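Local structure of actibind (Aspergillus niger, 3TBJ) at residues S73-I78 and E103-W108. The protein cleaves RNA as a secreted fungal ribonuclease of the T2 family, probably without strict base specificity but with a preference for adenylic acid. Residues are numbered along the deposited sequence; the frame is centred on the assembly and turned at random. Where two conformers were deposited one is given.
Sequences SNITSI and EDESFW. With NAG (2-acetamido-2-deoxy-beta-D-glucopyranose), chain B.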
ATOM      1  N   SER A  73      17.756   9.084   3.977  0.50 21.91           N
ATOM      2  CA  SER A  73      17.278  10.419   3.615  0.50 22.36           C
ATOM      3  C   SER A  73      17.554  10.681   2.149  0.50 22.41           C
ATOM      4  O   SER A  73      17.631  11.838   1.722  0.50 21.86           O
ATOM      5  CB  SER A  73      17.977  11.521   4.452  0.50 24.23           C
ATOM      6  OG  SER A  73      19.362  11.322   4.442  0.50 23.69           O
ATOM      7  N   ASN A  74      17.605   9.627   1.352  1.00 21.36           N
ATOM      8  CA  ASN A  74      18.000   9.780  -0.070  1.00 22.94           C
ATOM      9  C   ASN A  74      17.395   8.734  -0.942  1.00 22.29           C
ATOM     10  O   ASN A  74      18.075   8.159  -1.793  1.00 20.94           O
ATOM     11  CB  ASN A  74      19.504   9.744  -0.239  1.00 22.74           C
ATOM     12  CG  ASN A  74      20.113   8.370   0.228  1.00 24.84           C
ATOM     13  OD1 ASN A  74      19.461   7.555   0.867  1.00 20.70           O
ATOM     14  ND2 ASN A  74      21.368   8.167  -0.065  1.00 29.21           N
ATOM     15  N   ILE A  75      16.075   8.564  -0.804  1.00 21.46           N
ATOM     16  CA  ILE A  75      15.377   7.557  -1.589  1.00 19.42           C
ATOM     17  C   ILE A  75      15.454   7.828  -3.071  1.00 20.10           C
ATOM     18  O   ILE A  75      15.667   6.910  -3.866  1.00 19.07           O
ATOM     19  CB  ILE A  75      13.855   7.486  -1.182  1.00 17.74           C
ATOM     20  CG1 ILE A  75      13.623   7.004   0.262  1.00 19.63           C
ATOM     21  CG2 ILE A  75      13.058   6.577  -2.184  1.00 17.78           C
ATOM     22  CD1 ILE A  75      14.238   5.616   0.602  1.00 16.51           C
ATOM     23  N   THR A  76      15.307   9.088  -3.496  1.00 20.08           N
ATOM     24  CA  THR A  76      15.327   9.423  -4.917  1.00 20.94           C
ATOM     25  C   THR A  76      16.714   9.086  -5.495  1.00 21.84           C
ATOM     26  O   THR A  76      16.879   8.510  -6.579  1.00 21.11           O
ATOM     27  CB  THR A  76      15.113  10.941  -5.109  1.00 22.29           C
ATOM     28  OG1 THR A  76      13.803  11.226  -4.680  1.00 22.85           O
ATOM     29  CG2 THR A  76      15.243  11.371  -6.596  1.00 23.87           C
ATOM     30  N   SER A  77      17.751   9.388  -4.736  1.00 22.13           N
ATOM     31  CA  SER A  77      19.113   9.038  -5.187  1.00 22.13           C
ATOM     32  C   SER A  77      19.344   7.538  -5.266  1.00 22.93           C
ATOM     33  O   SER A  77      20.072   7.035  -6.165  1.00 20.15           O
ATOM     34  CB  SER A  77      20.181   9.661  -4.267  1.00 24.75           C
ATOM     35  OG  SER A  77      20.053  11.079  -4.344  1.00 28.04           O
ATOM     36  N   ILE A  78      18.782   6.794  -4.299  1.00 20.94           N
ATOM     37  CA  ILE A  78      18.897   5.310  -4.299  1.00 19.89           C
ATOM     38  C   ILE A  78      18.205   4.759  -5.527  1.00 18.69           C
ATOM     39  O   ILE A  78      18.802   3.957  -6.266  1.00 21.03           O
ATOM     40  CB  ILE A  78      18.281   4.726  -3.049  1.00 19.70           C
ATOM     41  CG1 ILE A  78      19.153   4.982  -1.841  1.00 21.23           C
ATOM     42  CG2 ILE A  78      17.957   3.214  -3.260  1.00 20.06           C
ATOM     43  CD1 ILE A  78      18.427   4.772  -0.516  1.00 20.41           C
ATOM     44  N   GLU A 103       8.022  17.707  -1.919  1.00 22.76           N
ATOM     45  CA  GLU A 103       7.841  16.943  -0.692  1.00 23.15           C
ATOM     46  C   GLU A 103       7.769  15.421  -0.908  1.00 19.94           C
ATOM     47  O   GLU A 103       7.687  14.652   0.056  1.00 17.25           O
ATOM     48  CB  GLU A 103       6.578  17.454   0.029  1.00 23.35           C
ATOM     49  CG  GLU A 103       6.736  18.904   0.645  1.00 26.13           C
ATOM     50  CD  GLU A 103       6.864  20.037  -0.450  1.00 36.59           C
ATOM     51  OE1 GLU A 103       5.972  20.172  -1.358  1.00 35.08           O
ATOM     52  OE2 GLU A 103       7.910  20.764  -0.431  1.00 42.68           O
ATOM     53  N   ASP A 104       7.840  14.991  -2.174  1.00 20.18           N
ATOM     54  CA  ASP A 104       7.807  13.559  -2.462  1.00 17.99           C
ATOM     55  C   ASP A 104       8.939  12.838  -1.709  1.00 18.05           C
ATOM     56  O   ASP A 104       8.657  11.802  -1.065  1.00 17.78           O
ATOM     57  CB  ASP A 104       7.970  13.283  -3.940  1.00 17.93           C
ATOM     58  CG  ASP A 104       6.818  13.690  -4.742  1.00 20.21           C
ATOM     59  OD1 ASP A 104       5.732  14.002  -4.143  1.00 20.33           O
ATOM     60  OD2 ASP A 104       6.961  13.619  -6.013  1.00 21.82           O
ATOM     61  N   GLU A 105      10.166  13.344  -1.735  1.00 16.30           N
ATOM     62  CA  GLU A 105      11.336  12.664  -1.152  1.00 16.90           C
ATOM     63  C   GLU A 105      11.066  12.387   0.343  1.00 18.66           C
ATOM     64  O   GLU A 105      11.235  11.252   0.821  1.00 17.75           O
ATOM     65  CB  GLU A 105      12.584  13.511  -1.327  1.00 16.27           C
ATOM     66  CG  GLU A 105      13.806  13.054  -0.512  1.00 20.36           C
ATOM     67  CD  GLU A 105      14.257  11.610  -0.802  1.00 21.33           C
ATOM     68  OE1 GLU A 105      14.050  11.124  -1.930  1.00 21.34           O
ATOM     69  OE2 GLU A 105      14.809  10.955   0.153  1.00 21.13           O
ATOM     70  N   SER A 106      10.601  13.398   1.096  0.70 20.22           N
ATOM     71  CA  SER A 106      10.415  13.200   2.545  0.70 19.68           C
ATOM     72  C   SER A 106       9.309  12.166   2.749  0.70 18.13           C
ATOM     73  O   SER A 106       9.443  11.319   3.634  0.70 17.76           O
ATOM     74  CB  SER A 106      10.035  14.513   3.299  0.70 21.97           C
ATOM     75  OG  SER A 106       8.894  15.099   2.695  0.70 23.93           O
ATOM     76  N   PHE A 107       8.251  12.175   1.928  1.00 18.23           N
ATOM     77  CA  PHE A 107       7.136  11.197   2.053  1.00 18.68           C
ATOM     78  C   PHE A 107       7.662   9.770   1.846  1.00 18.36           C
ATOM     79  O   PHE A 107       7.316   8.806   2.594  1.00 17.58           O
ATOM     80  CB  PHE A 107       6.018  11.533   1.027  1.00 16.96           C
ATOM     81  CG  PHE A 107       4.757  10.705   1.109  1.00 17.25           C
ATOM     82  CD1 PHE A 107       4.334  10.057   2.206  1.00 19.14           C
ATOM     83  CD2 PHE A 107       3.997  10.566  -0.016  1.00 17.05           C
ATOM     84  CE1 PHE A 107       3.143   9.343   2.203  1.00 19.20           C
ATOM     85  CE2 PHE A 107       2.822   9.918  -0.022  1.00 17.18           C
ATOM     86  CZ  PHE A 107       2.391   9.274   1.041  1.00 18.12           C
ATOM     87  N   TRP A 108       8.463   9.593   0.776  1.00 18.13           N
ATOM     88  CA  TRP A 108       8.986   8.237   0.489  1.00 17.36           C
ATOM     89  C   TRP A 108       9.961   7.777   1.538  1.00 16.84           C
ATOM     90  O   TRP A 108       9.953   6.613   1.940  1.00 17.71           O
ATOM     91  CB  TRP A 108       9.609   8.259  -0.883  1.00 18.18           C
ATOM     92  CG  TRP A 108       8.668   8.675  -1.965  1.00 15.00           C
ATOM     93  CD1 TRP A 108       7.291   8.468  -2.041  1.00 19.23           C
ATOM     94  CD2 TRP A 108       9.021   9.248  -3.250  1.00 16.53           C
ATOM     95  NE1 TRP A 108       6.800   8.979  -3.213  1.00 17.12           N
ATOM     96  CE2 TRP A 108       7.831   9.393  -3.993  1.00 17.77           C
ATOM     97  CE3 TRP A 108      10.218   9.606  -3.839  1.00 21.72           C
ATOM     98  CZ2 TRP A 108       7.807   9.997  -5.236  1.00 17.23           C
ATOM     99  CZ3 TRP A 108      10.193  10.193  -5.114  1.00 16.98           C
ATOM    100  CH2 TRP A 108       8.990  10.350  -5.801  1.00 19.59           C
TER
HETATM  101  C1  NAG B   1      22.025   6.923   0.428  1.00 22.50           C
HETATM  102  C2  NAG B   1      23.252   6.570  -0.448  1.00 21.71           C
HETATM  103  C3  NAG B   1      24.029   5.370   0.142  1.00 26.44           C
HETATM  104  C4  NAG B   1      24.343   5.660   1.552  1.00 25.16           C
HETATM  105  C5  NAG B   1      23.079   6.013   2.391  1.00 27.33           C
HETATM  106  C6  NAG B   1      23.185   6.259   3.886  1.00 31.39           C
HETATM  107  C7  NAG B   1      23.044   6.994  -2.843  1.00 21.86           C
HETATM  108  C8  NAG B   1      22.822   6.519  -4.233  1.00 24.28           C
HETATM  109  N2  NAG B   1      22.950   6.175  -1.809  1.00 21.29           N
HETATM  110  O3  NAG B   1      25.193   5.196  -0.659  1.00 26.42           O
HETATM  111  O4  NAG B   1      24.894   4.467   2.013  1.00 33.23           O
HETATM  112  O5  NAG B   1      22.442   7.137   1.763  1.00 26.44           O
HETATM  113  O6  NAG B   1      24.208   7.202   4.041  1.00 35.47           O
HETATM  114  O7  NAG B   1      23.356   8.150  -2.708  1.00 32.63           O
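Glu105 reaches across from helix 104-116 and sets its carboxylate against the first turn of helix 75-81. Glu105 OE1 accepts two hydrogen bonds from one residue: Thr76 N comes in on the syn side at 2.9 Å (N-H...O 151°), 20° out of the carboxylate plane, and Thr76 OG1 meets OE1 at 2.8 Å, nearly along its C-O axis. The threonine hydroxyl can join its own amide in this grip because OG1 sits beside the backbone N (chi1 -66°). The other oxygen, Glu105 OE2, is modelled 2.9 Å from Ile75 N as a second, more bent bond, but its position is less certain; Glu109 OE2, a like charge, is close by. The carboxylate thus takes up amides of the first helical turn, which lack the i-4 partners of later turns, while Asn74, at the N-cap position, makes no capping bond. Asn74 ND2 instead carries the N-linked sugar, 1.5 Å from NAG C1. In this T2 ribonuclease the contact ties the glycosylated helix start to the helix bearing the predicted active-site residues Glu111 and His115. Packing against Trp108 lies beside the carboxylate. Ile75 CG2 approaches Trp108 CB at 4.1 Å, an apolar contact. Thr76 OG1 lies at the indole edge, 3.8 Å from Trp108 CZ3. Elsewhere on that indole, NE1 is hydrogen-bonded to Trp95 O, and Leu88 of helix 85-94 touches both Thr76 and Trp108.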